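Local structure of capsular polysaccharide export system protein KpsC (Thermosulfurimonas dismutans, 6MGB) at residues 49-54 against 99-104; 68-73 against 91-96; 242-247 against 258-263; 249-254 against 287-292. The protein probably transfers Kdo in beta(2,4) linkage, from a CMP-linked donor, during assembly of the glycolipid anchor of bacterial capsules. All blocks are in the same frame, centred on the assembly; numbering follows the deposited sequence.

Overall arrangement
Two sheets, in keeping with the GT-B clan, organise the chain; contacts 2 and 3 pair strands within them, contact 1 joins loops and contact 4 helices. From the N terminus, residues 49-54 leave strand 45-49 and open contact 1, which closes at 99-104 after strand 90-94. Contact 2, the antiparallel pairing of 68-73 with 91-96 in the mixed sheet, lies wholly within that loop, and the two touch where Tyr100 meets Glu73. Contacts 3 and 4 cross: contact 3 opens at 242-247 and closes at 258-263 in the parallel sheet, while contact 4 opens between them at 249-254 and closes later at 287-292. Both share the cytidine-5'-monophosphate and meet along helix 248-255.

Contact 1 of 4, residues 49-54 against 99-104; sequences WGYKST and YYDATR
Two loops of the mixed-sheet half of the protein meet here: the type II' turn Trp49-Lys52, which leads from strand 45-49 into helix 53-65, and the segment after strand 90-94, which ends in the type I turn Asp101-Arg104. Tyr51 and Tyr100 run antiparallel alongside each other, and Tyr100 OH comes to the edge of the Tyr51 ring, 3.4 Å from Tyr51 CE1. With CG wedged between its backbone N and carbonyl carbon (chi1 56°), Tyr100 carries its hydroxyl across to Tyr51 and hydrogen-bonds Glu73 on strand 69-74. At the far end of Tyr51 the ring stands at 75° to the carboxylate of Asp101. Tyr51 OH and Asp101 OD2 are 3.6 Å apart, and a water joins them, lying 2.7 Å from Tyr51 OH and donating to Asp101 OD2 at 2.8 Å. Asp101 itself is firmly held. Arg104 closes on Asp101 OD2 with NE (2.8 Å) and NH2 in a salt bridge, both from one face of the carboxylate, while OD1 accepts from Thr103 N in an Asx turn and from Thr103 OG1 at 2.6 Å. So many donors, the guanidinium among them, would be expected to keep this buried carboxylate ionised, leaving Tyr51 coupled to it through water.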
# COMPACT_ATOMS: atom_id res chain seq x y z
N TRP A 49 -6.60 -2.27 -13.71
CA TRP A 49 -5.41 -2.25 -12.87
C TRP A 49 -4.80 -0.86 -12.91
O TRP A 49 -4.24 -0.45 -13.93
CB TRP A 49 -4.40 -3.30 -13.33
CG TRP A 49 -3.29 -3.52 -12.35
CD1 TRP A 49 -2.20 -2.72 -12.14
CD2 TRP A 49 -3.17 -4.61 -11.43
NE1 TRP A 49 -1.41 -3.26 -11.16
CE2 TRP A 49 -1.98 -4.42 -10.71
CE3 TRP A 49 -3.95 -5.74 -11.16
CZ2 TRP A 49 -1.55 -5.31 -9.73
CZ3 TRP A 49 -3.52 -6.63 -10.19
CH2 TRP A 49 -2.33 -6.40 -9.48
N GLY A 50 -4.89 -0.13 -11.80
CA GLY A 50 -4.29 1.18 -11.73
C GLY A 50 -4.97 2.16 -12.67
O GLY A 50 -6.19 2.11 -12.90
N TYR A 51 -4.17 3.07 -13.22
CA TYR A 51 -4.67 4.13 -14.09
C TYR A 51 -3.98 4.13 -15.45
O TYR A 51 -3.92 5.16 -16.12
CB TYR A 51 -4.52 5.48 -13.40
CG TYR A 51 -5.52 5.66 -12.29
CD1 TYR A 51 -5.37 5.00 -11.07
CD2 TYR A 51 -6.65 6.45 -12.46
CE1 TYR A 51 -6.29 5.14 -10.06
CE2 TYR A 51 -7.58 6.60 -11.45
CZ TYR A 51 -7.40 5.94 -10.25
OH TYR A 51 -8.32 6.08 -9.24
N LYS A 52 -3.47 2.98 -15.87
CA LYS A 52 -2.95 2.83 -17.22
C LYS A 52 -4.08 3.00 -18.24
O LYS A 52 -5.26 3.09 -17.89
CB LYS A 52 -2.29 1.46 -17.39
CG LYS A 52 -3.23 0.29 -17.13
CD LYS A 52 -2.57 -1.05 -17.43
CE LYS A 52 -1.39 -1.32 -16.51
NZ LYS A 52 -0.83 -2.68 -16.72
N SER A 53 -3.70 3.05 -19.51
CA SER A 53 -4.66 3.30 -20.58
C SER A 53 -5.82 2.31 -20.53
O SER A 53 -6.99 2.70 -20.51
CB SER A 53 -3.96 3.24 -21.94
OG SER A 53 -4.77 3.78 -22.96
N THR A 54 -5.51 1.01 -20.51
CA THR A 54 -6.57 0.00 -20.50
C THR A 54 -7.46 0.12 -19.27
O THR A 54 -8.67 -0.12 -19.36
CB THR A 54 -5.97 -1.40 -20.58
OG1 THR A 54 -5.01 -1.58 -19.53
CG2 THR A 54 -5.31 -1.64 -21.93
N TYR A 99 -7.76 2.51 -2.40
CA TYR A 99 -7.32 2.98 -1.08
C TYR A 99 -6.49 4.25 -1.16
O TYR A 99 -6.57 5.11 -0.28
CB TYR A 99 -6.54 1.87 -0.36
CG TYR A 99 -5.27 1.45 -1.05
CD1 TYR A 99 -5.27 0.42 -1.98
CD2 TYR A 99 -4.05 2.07 -0.77
CE1 TYR A 99 -4.10 0.02 -2.61
CE2 TYR A 99 -2.88 1.68 -1.40
CZ TYR A 99 -2.91 0.66 -2.32
OH TYR A 99 -1.75 0.27 -2.94
N TYR A 100 -5.65 4.38 -2.20
CA TYR A 100 -4.76 5.53 -2.27
C TYR A 100 -5.41 6.75 -2.91
O TYR A 100 -4.77 7.80 -2.97
CB TYR A 100 -3.47 5.17 -3.04
CG TYR A 100 -3.67 4.63 -4.44
CD1 TYR A 100 -3.89 5.48 -5.51
CD2 TYR A 100 -3.59 3.27 -4.69
CE1 TYR A 100 -4.06 4.99 -6.79
CE2 TYR A 100 -3.76 2.77 -5.97
CZ TYR A 100 -3.99 3.63 -7.02
OH TYR A 100 -4.15 3.14 -8.29
N ASP A 101 -6.66 6.64 -3.36
CA ASP A 101 -7.36 7.77 -3.97
C ASP A 101 -8.16 8.50 -2.89
O ASP A 101 -9.26 8.08 -2.53
CB ASP A 101 -8.26 7.29 -5.11
CG ASP A 101 -9.01 8.43 -5.77
OD1 ASP A 101 -8.85 9.59 -5.34
OD2 ASP A 101 -9.77 8.16 -6.72
N ALA A 102 -7.60 9.59 -2.38
CA ALA A 102 -8.24 10.38 -1.33
C ALA A 102 -9.30 11.34 -1.86
O ALA A 102 -9.95 12.01 -1.05
CB ALA A 102 -7.19 11.17 -0.56
N THR A 103 -9.50 11.42 -3.17
CA THR A 103 -10.49 12.32 -3.74
C THR A 103 -11.91 11.76 -3.70
O THR A 103 -12.87 12.52 -3.88
CB THR A 103 -10.14 12.67 -5.19
OG1 THR A 103 -10.39 11.54 -6.04
CG2 THR A 103 -8.67 13.08 -5.31
N ARG A 104 -12.06 10.46 -3.46
CA ARG A 104 -13.36 9.81 -3.38
C ARG A 104 -13.37 8.82 -2.22
O ARG A 104 -12.30 8.49 -1.68
CB ARG A 104 -13.70 9.06 -4.66
CG ARG A 104 -13.58 9.85 -5.95
CD ARG A 104 -13.66 8.89 -7.13
NE ARG A 104 -12.57 7.93 -7.10
CZ ARG A 104 -12.63 6.68 -7.57
NH1 ARG A 104 -13.74 6.22 -8.11
NH2 ARG A 104 -11.57 5.90 -7.48
O HOH W 1 -9.83 8.27 -9.51

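Contact 2 of 4, residues 68-73 against 91-96; sequences PYLALE and LIVDPV
Asp94 OD1 takes the backbone N of Val96 at 2.8 Å, nearly head-on to its C-O bond, and also that of Gly97; the first bond closes an Asx turn just where the strand ends. The other carboxylate oxygen is held by Tyr300 OH and Leu107 N, so this buried group is tied down at both oxygens. The backbone of Asp94 is paired as well: Ala71 N donates to Asp94 O at 2.9 Å, and Asp94 N returns a bond to Ala71 O. Glu73 and Ile92 form the next hydrogen-bonded pair, with Ile92 N 2.9 Å from Glu73 O. Between them Leu72 and Val93 make a non-hydrogen-bonded pair whose side chains run alongside each other on one face. Leu72 CD2 touches both Val93 methyls, each at 3.8 Å. With CG beside its backbone N (chi1 -50°) and chi2 at -174°, Leu70 brings CD2 tightly against Pro95 CB, 3.5 Å away. Beyond the Ala71/Asp94 pair, a water accepts from Tyr69 N and donates to Pro95 O. Leu29 of helix 25-29 packs on the Leu72/Val93 face. This is regular antiparallel pairing of neighbouring strands, set in the mixed sheet between strands 45-49 and 302-305.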
# COMPACT_ATOMS: atom_id res chain seq x y z
N PRO A 68 -20.57 -1.95 -11.83
CA PRO A 68 -19.52 -1.64 -10.85
C PRO A 68 -18.14 -1.75 -11.48
O PRO A 68 -17.90 -2.62 -12.32
CB PRO A 68 -19.73 -2.70 -9.76
CG PRO A 68 -21.13 -3.18 -9.95
CD PRO A 68 -21.39 -3.10 -11.41
N TYR A 69 -17.24 -0.86 -11.07
CA TYR A 69 -15.84 -0.93 -11.47
C TYR A 69 -15.02 -1.44 -10.30
O TYR A 69 -15.01 -0.83 -9.23
CB TYR A 69 -15.31 0.43 -11.93
CG TYR A 69 -13.83 0.39 -12.22
CD1 TYR A 69 -13.35 -0.15 -13.40
CD2 TYR A 69 -12.91 0.87 -11.29
CE1 TYR A 69 -12.00 -0.20 -13.67
CE2 TYR A 69 -11.55 0.82 -11.55
CZ TYR A 69 -11.10 0.28 -12.74
OH TYR A 69 -9.75 0.23 -13.00
N LEU A 70 -14.31 -2.55 -10.52
CA LEU A 70 -13.45 -3.15 -9.51
C LEU A 70 -12.02 -2.67 -9.74
O LEU A 70 -11.39 -3.03 -10.74
CB LEU A 70 -13.53 -4.67 -9.56
CG LEU A 70 -14.92 -5.30 -9.56
CD1 LEU A 70 -14.82 -6.81 -9.47
CD2 LEU A 70 -15.76 -4.75 -8.42
N ALA A 71 -11.52 -1.85 -8.82
CA ALA A 71 -10.12 -1.42 -8.86
C ALA A 71 -9.25 -2.51 -8.25
O ALA A 71 -9.43 -2.87 -7.08
CB ALA A 71 -9.95 -0.11 -8.10
N LEU A 72 -8.31 -3.04 -9.04
CA LEU A 72 -7.44 -4.12 -8.61
C LEU A 72 -6.03 -3.59 -8.36
O LEU A 72 -5.51 -2.79 -9.15
CB LEU A 72 -7.39 -5.24 -9.65
CG LEU A 72 -8.74 -5.72 -10.19
CD1 LEU A 72 -8.53 -6.77 -11.26
CD2 LEU A 72 -9.61 -6.27 -9.07
N GLU A 73 -5.42 -4.03 -7.27
CA GLU A 73 -4.04 -3.68 -6.94
C GLU A 73 -3.40 -4.84 -6.19
O GLU A 73 -4.09 -5.73 -5.69
CB GLU A 73 -3.95 -2.41 -6.08
CG GLU A 73 -4.62 -1.16 -6.66
CD GLU A 73 -3.79 -0.48 -7.75
OE1 GLU A 73 -4.33 0.43 -8.42
OE2 GLU A 73 -2.61 -0.86 -7.92
N LEU A 91 -4.52 -9.75 -3.00
CA LEU A 91 -5.01 -8.83 -4.03
C LEU A 91 -6.05 -7.92 -3.41
O LEU A 91 -6.93 -8.38 -2.68
CB LEU A 91 -5.60 -9.60 -5.21
CG LEU A 91 -5.84 -8.83 -6.50
CD1 LEU A 91 -4.52 -8.58 -7.23
CD2 LEU A 91 -6.82 -9.58 -7.39
N ILE A 92 -5.95 -6.63 -3.71
CA ILE A 92 -6.96 -5.66 -3.31
C ILE A 92 -7.98 -5.54 -4.43
O ILE A 92 -7.62 -5.32 -5.59
CB ILE A 92 -6.32 -4.30 -2.97
CG1 ILE A 92 -5.65 -4.39 -1.60
CG2 ILE A 92 -7.37 -3.19 -2.98
CD1 ILE A 92 -4.73 -3.23 -1.29
N VAL A 93 -9.26 -5.69 -4.08
CA VAL A 93 -10.36 -5.63 -5.03
C VAL A 93 -11.36 -4.64 -4.44
O VAL A 93 -12.09 -4.97 -3.49
CB VAL A 93 -11.00 -7.00 -5.26
CG1 VAL A 93 -12.15 -6.90 -6.26
CG2 VAL A 93 -9.96 -8.00 -5.73
N ASP A 94 -11.40 -3.43 -4.99
CA ASP A 94 -12.19 -2.35 -4.40
C ASP A 94 -13.31 -1.94 -5.35
O ASP A 94 -13.03 -1.33 -6.40
CB ASP A 94 -11.29 -1.15 -4.09
CG ASP A 94 -11.96 -0.14 -3.17
OD1 ASP A 94 -13.19 0.05 -3.29
OD2 ASP A 94 -11.26 0.44 -2.32
N PRO A 95 -14.57 -2.25 -5.05
CA PRO A 95 -15.67 -1.84 -5.93
C PRO A 95 -16.20 -0.44 -5.66
O PRO A 95 -17.16 -0.03 -6.33
CB PRO A 95 -16.76 -2.89 -5.66
CG PRO A 95 -16.37 -3.58 -4.37
CD PRO A 95 -15.06 -3.04 -3.90
N VAL A 96 -15.62 0.29 -4.71
CA VAL A 96 -16.07 1.63 -4.37
C VAL A 96 -15.13 2.65 -5.00
O VAL A 96 -15.54 3.50 -5.79
CB VAL A 96 -16.15 1.82 -2.85
CG1 VAL A 96 -16.46 3.26 -2.48
CG2 VAL A 96 -17.20 0.88 -2.26
O HOH W 2 -17.69 1.01 -8.99

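Contact 3 of 4, residues 242-247 against 258-263; sequences IYTVSS and KEVICF. With C5P (cytidine-5'-monophosphate), chain D.
Ile261 CD1 sits over one face of the Tyr243 ring, 3.9 Å from the ring centroid in a CH-pi contact and offset toward the hydroxyl end. The two side chains run alongside each other on one face of the sheet. Phe263 comes to the edge of the same tyrosine, with Phe263 CE1 3.5 Å from Tyr243 CD2, so that Tyr243 is packed on both a face and an edge, while its hydroxyl bonds to Asn192. On the reverse face Thr244 CG2 lies against Val260 CG1 and Cys262 SG. Parallel pairing carries both layers: Ile242 N donates to Glu259 O at 2.8 Å, Ile261 N to Ile242 O, Thr244 N to Ile261 O, and Phe263 N to Thr244 O at 2.8 Å. Strands 241-244 and 259-262 are the two arms of a beta-alpha-beta crossover through helix 248-255. At the end of the first strand, Thr244 OG1, set opposite its own backbone N (chi1 -170°), accepts from Ser247 N at 3.2 Å in an ST motif. Ser247 is the N-cap of the crossover helix: its OG accepts from Met249 N and donates to phosphate oxygen O1P of cytidine-5'-monophosphate at 2.8 Å. Lys200 NZ and His202 NE2 also bond to the nucleotide.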
# COMPACT_ATOMS: atom_id res chain seq x y z
N ILE A 242 9.54 9.75 11.07
CA ILE A 242 9.56 9.40 9.65
C ILE A 242 8.81 10.46 8.87
O ILE A 242 7.78 10.96 9.32
CB ILE A 242 8.93 8.01 9.40
CG1 ILE A 242 9.49 6.97 10.38
CG2 ILE A 242 9.17 7.56 7.97
CD1 ILE A 242 11.00 6.81 10.34
N TYR A 243 9.34 10.80 7.69
CA TYR A 243 8.71 11.75 6.78
C TYR A 243 8.32 11.03 5.50
O TYR A 243 9.14 10.31 4.91
CB TYR A 243 9.66 12.91 6.44
CG TYR A 243 9.87 13.89 7.57
CD1 TYR A 243 10.74 13.60 8.62
CD2 TYR A 243 9.23 15.12 7.57
CE1 TYR A 243 10.94 14.51 9.64
CE2 TYR A 243 9.43 16.03 8.59
CZ TYR A 243 10.29 15.72 9.62
OH TYR A 243 10.49 16.62 10.64
N THR A 244 7.07 11.21 5.07
CA THR A 244 6.57 10.56 3.87
C THR A 244 5.50 11.42 3.22
O THR A 244 4.82 12.21 3.88
CB THR A 244 5.99 9.17 4.18
OG1 THR A 244 5.73 8.46 2.96
CG2 THR A 244 4.69 9.28 4.98
N VAL A 245 5.37 11.27 1.90
CA VAL A 245 4.29 11.91 1.15
C VAL A 245 3.08 10.98 1.19
O VAL A 245 2.04 11.31 1.77
CB VAL A 245 4.70 12.23 -0.30
CG1 VAL A 245 3.50 12.76 -1.09
CG2 VAL A 245 5.84 13.24 -0.32
N SER A 246 3.22 9.79 0.57
CA SER A 246 2.09 8.87 0.49
C SER A 246 2.51 7.40 0.45
O SER A 246 1.70 6.55 0.06
CB SER A 246 1.24 9.17 -0.75
OG SER A 246 1.99 8.95 -1.93
N SER A 247 3.74 7.06 0.84
CA SER A 247 4.24 5.71 0.69
C SER A 247 3.59 4.76 1.69
O SER A 247 3.28 5.12 2.83
CB SER A 247 5.76 5.68 0.87
OG SER A 247 6.25 4.35 0.86
N LYS A 258 6.15 4.42 15.24
CA LYS A 258 6.94 5.60 14.94
C LYS A 258 6.04 6.82 14.74
O LYS A 258 4.84 6.70 14.47
CB LYS A 258 7.80 5.37 13.70
CG LYS A 258 8.64 4.11 13.75
CD LYS A 258 9.58 4.10 14.94
CE LYS A 258 10.42 2.84 15.00
NZ LYS A 258 11.32 2.82 16.19
N GLU A 259 6.64 8.00 14.88
CA GLU A 259 5.96 9.24 14.54
C GLU A 259 6.05 9.45 13.03
O GLU A 259 7.15 9.56 12.48
CB GLU A 259 6.58 10.42 15.28
CG GLU A 259 5.93 11.76 14.97
CD GLU A 259 6.58 12.91 15.73
OE1 GLU A 259 7.82 12.88 15.89
OE2 GLU A 259 5.86 13.82 16.16
N VAL A 260 4.90 9.50 12.36
CA VAL A 260 4.83 9.55 10.91
C VAL A 260 4.26 10.90 10.51
O VAL A 260 3.12 11.24 10.86
CB VAL A 260 4.00 8.40 10.33
CG1 VAL A 260 3.87 8.52 8.82
CG2 VAL A 260 4.63 7.06 10.70
N ILE A 261 5.05 11.68 9.78
CA ILE A 261 4.66 13.01 9.32
C ILE A 261 4.32 12.88 7.84
O ILE A 261 5.19 12.64 7.00
CB ILE A 261 5.77 14.04 9.56
CG1 ILE A 261 6.21 13.98 11.03
CG2 ILE A 261 5.28 15.44 9.21
CD1 ILE A 261 7.38 14.86 11.38
N CYS A 262 3.03 13.05 7.51
CA CYS A 262 2.52 12.83 6.17
C CYS A 262 2.34 14.16 5.45
O CYS A 262 1.68 15.07 5.98
CB CYS A 262 1.19 12.08 6.21
SG CYS A 262 1.26 10.42 6.88
N PHE A 263 2.90 14.27 4.25
CA PHE A 263 2.74 15.46 3.43
C PHE A 263 1.70 15.29 2.33
O PHE A 263 1.27 16.29 1.74
CB PHE A 263 4.09 15.85 2.82
CG PHE A 263 5.03 16.44 3.83
CD1 PHE A 263 5.52 15.66 4.86
CD2 PHE A 263 5.41 17.77 3.76
CE1 PHE A 263 6.38 16.20 5.80
CE2 PHE A 263 6.26 18.30 4.69
CZ PHE A 263 6.75 17.52 5.72
O3P C5P D . 3.87 2.67 -1.42
P C5P D . 5.25 2.42 -1.98
O1P C5P D . 6.06 3.71 -1.90
O2P C5P D . 5.37 1.86 -3.39
O5' C5P D . 5.93 1.38 -0.99
C5' C5P D . 5.72 -0.02 -1.12
C4' C5P D . 6.58 -0.77 -0.14
O4' C5P D . 7.97 -0.72 -0.58
C3' C5P D . 6.62 -0.20 1.27
O3' C5P D . 5.54 -0.64 2.07
C2' C5P D . 7.98 -0.67 1.79
O2' C5P D . 7.92 -2.01 2.25
C1' C5P D . 8.83 -0.62 0.53
N1 C5P D . 9.58 0.66 0.41
C2 C5P D . 11.03 0.73 0.78
N3 C5P D . 11.77 2.03 0.66
C4 C5P D . 11.09 3.23 0.18
C5 C5P D . 9.65 3.17 -0.18
C6 C5P D . 8.90 1.86 -0.06
O2 C5P D . 11.58 -0.24 1.16
N4 C5P D . 11.81 4.50 0.07

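Contact 4 of 4, residues 249-254 against 287-292; sequences MGFEGL and RTLLEL. With C5P (cytidine-5'-monophosphate), chain D.
The helical segment 249-254 meets the first turn of helix 289-299 without a backbone bond, the nearest CA atoms being those of Leu254 and Leu289, 7.5 Å apart. Phe251 and Leu292 approach from opposite directions, and Phe251 CE1 reaches Leu292 CD2 at 3.5 Å, oblique to the ring. Leu289 CD2 touches two residues, lying 3.9 Å from Leu254 CG and 4.2 Å from Phe251 CE1; Leu254 and Leu289 lie alongside, pointing opposite ways. Phe251 and Leu289 have CG trans to the backbone N (chi1 -173° and -174°), which extends them into the interface. The second helix starts in a capping box, Glu291 N donating to Thr288 OG1 and Thr288 N to Glu291 OE1. A different side of helix 248-255 serves the nucleotide. Glu252 OE1 accepts from the ribose O2' of cytidine-5'-monophosphate at 2.9 Å, its OE2 takes a weak bond from O3', and Met249, resting on Leu236, holds SD 3.4 Å from base N3. Phe267 and Tyr297 meet the Phe251 ring, and Leu130 of helix 120-135 packs on Leu289. Helix 248-255 lies on strand 259-262, Val260 CG2 meeting Gly250 O, and helix 289-299 leads to strand 302-305, so the contact ties the parallel-sheet half to the mixed sheet.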
# COMPACT_ATOMS: atom_id res chain seq x y z
N MET A 249 5.22 2.60 3.07
CA MET A 249 6.22 2.45 4.12
C MET A 249 5.93 3.35 5.31
O MET A 249 6.40 3.07 6.42
CB MET A 249 7.61 2.75 3.55
CG MET A 249 8.75 2.47 4.51
SD MET A 249 10.35 2.46 3.68
CE MET A 249 11.46 2.27 5.07
N GLY A 250 5.15 4.42 5.11
CA GLY A 250 4.71 5.22 6.24
C GLY A 250 3.81 4.44 7.19
O GLY A 250 3.90 4.58 8.41
N PHE A 251 2.94 3.59 6.63
CA PHE A 251 2.10 2.76 7.48
C PHE A 251 2.92 1.67 8.17
O PHE A 251 2.66 1.32 9.32
CB PHE A 251 0.97 2.13 6.67
CG PHE A 251 -0.03 1.40 7.52
CD1 PHE A 251 -0.80 2.08 8.44
CD2 PHE A 251 -0.20 0.03 7.39
CE1 PHE A 251 -1.72 1.42 9.23
CE2 PHE A 251 -1.12 -0.65 8.18
CZ PHE A 251 -1.88 0.05 9.09
N GLU A 252 3.92 1.13 7.47
CA GLU A 252 4.81 0.16 8.10
C GLU A 252 5.54 0.79 9.28
O GLU A 252 5.76 0.13 10.31
CB GLU A 252 5.80 -0.39 7.07
CG GLU A 252 5.13 -1.25 6.02
CD GLU A 252 6.08 -1.77 4.96
OE1 GLU A 252 7.25 -1.32 4.94
OE2 GLU A 252 5.67 -2.63 4.16
N GLY A 253 5.90 2.07 9.17
CA GLY A 253 6.45 2.77 10.31
C GLY A 253 5.43 2.99 11.41
O GLY A 253 5.73 2.83 12.60
N LEU A 254 4.20 3.34 11.03
CA LEU A 254 3.14 3.51 12.02
C LEU A 254 2.90 2.21 12.78
O LEU A 254 2.68 2.22 14.00
CB LEU A 254 1.86 3.97 11.33
CG LEU A 254 0.84 4.77 12.14
CD1 LEU A 254 1.41 6.12 12.57
CD2 LEU A 254 -0.43 4.97 11.34
N ARG A 287 -9.42 6.58 14.66
CA ARG A 287 -9.12 5.16 14.74
C ARG A 287 -7.80 4.93 15.45
O ARG A 287 -6.86 5.72 15.34
CB ARG A 287 -9.06 4.52 13.34
CG ARG A 287 -10.41 4.39 12.65
CD ARG A 287 -11.32 3.44 13.40
NE ARG A 287 -12.54 3.14 12.66
CZ ARG A 287 -13.47 2.27 13.07
NH1 ARG A 287 -13.32 1.62 14.21
NH2 ARG A 287 -14.55 2.06 12.33
N THR A 288 -7.74 3.83 16.20
CA THR A 288 -6.50 3.37 16.78
C THR A 288 -5.66 2.65 15.72
O THR A 288 -6.16 2.25 14.67
CB THR A 288 -6.75 2.41 17.95
OG1 THR A 288 -7.33 1.20 17.45
CG2 THR A 288 -7.69 3.04 18.97
N LEU A 289 -4.37 2.49 16.02
CA LEU A 289 -3.50 1.77 15.10
C LEU A 289 -4.01 0.35 14.88
O LEU A 289 -4.08 -0.13 13.74
CB LEU A 289 -2.07 1.75 15.65
CG LEU A 289 -0.96 1.16 14.77
CD1 LEU A 289 -0.92 -0.37 14.82
CD2 LEU A 289 -1.07 1.63 13.33
N LEU A 290 -4.40 -0.33 15.96
CA LEU A 290 -4.89 -1.70 15.82
C LEU A 290 -6.14 -1.74 14.95
O LEU A 290 -6.28 -2.64 14.11
CB LEU A 290 -5.18 -2.29 17.20
CG LEU A 290 -5.50 -3.78 17.23
CD1 LEU A 290 -4.30 -4.60 16.79
CD2 LEU A 290 -5.95 -4.21 18.62
N GLU A 291 -7.05 -0.78 15.12
CA GLU A 291 -8.25 -0.75 14.30
C GLU A 291 -7.92 -0.48 12.84
O GLU A 291 -8.45 -1.15 11.94
CB GLU A 291 -9.23 0.30 14.82
CG GLU A 291 -9.90 -0.07 16.14
CD GLU A 291 -10.74 1.05 16.71
OE1 GLU A 291 -10.52 2.22 16.32
OE2 GLU A 291 -11.62 0.77 17.54
N LEU A 292 -7.04 0.49 12.58
CA LEU A 292 -6.62 0.78 11.21
C LEU A 292 -5.96 -0.44 10.58
O LEU A 292 -6.26 -0.80 9.43
CB LEU A 292 -5.67 1.97 11.22
CG LEU A 292 -5.05 2.40 9.89
CD1 LEU A 292 -6.11 2.59 8.82
CD2 LEU A 292 -4.27 3.69 10.09
O3P C5P D . 3.87 2.67 -1.42
P C5P D . 5.25 2.42 -1.98
O1P C5P D . 6.06 3.71 -1.90
O2P C5P D . 5.37 1.86 -3.39
O5' C5P D . 5.93 1.38 -0.99
C5' C5P D . 5.72 -0.02 -1.12
C4' C5P D . 6.58 -0.77 -0.14
O4' C5P D . 7.97 -0.72 -0.58
C3' C5P D . 6.62 -0.20 1.27
O3' C5P D . 5.54 -0.64 2.07
C2' C5P D . 7.98 -0.67 1.79
O2' C5P D . 7.92 -2.01 2.25
C1' C5P D . 8.83 -0.62 0.53
N1 C5P D . 9.58 0.66 0.41
C2 C5P D . 11.03 0.73 0.78
N3 C5P D . 11.77 2.03 0.66
C4 C5P D . 11.09 3.23 0.18
C5 C5P D . 9.65 3.17 -0.18
C6 C5P D . 8.90 1.86 -0.06
O2 C5P D . 11.58 -0.24 1.16
N4 C5P D . 11.81 4.50 0.07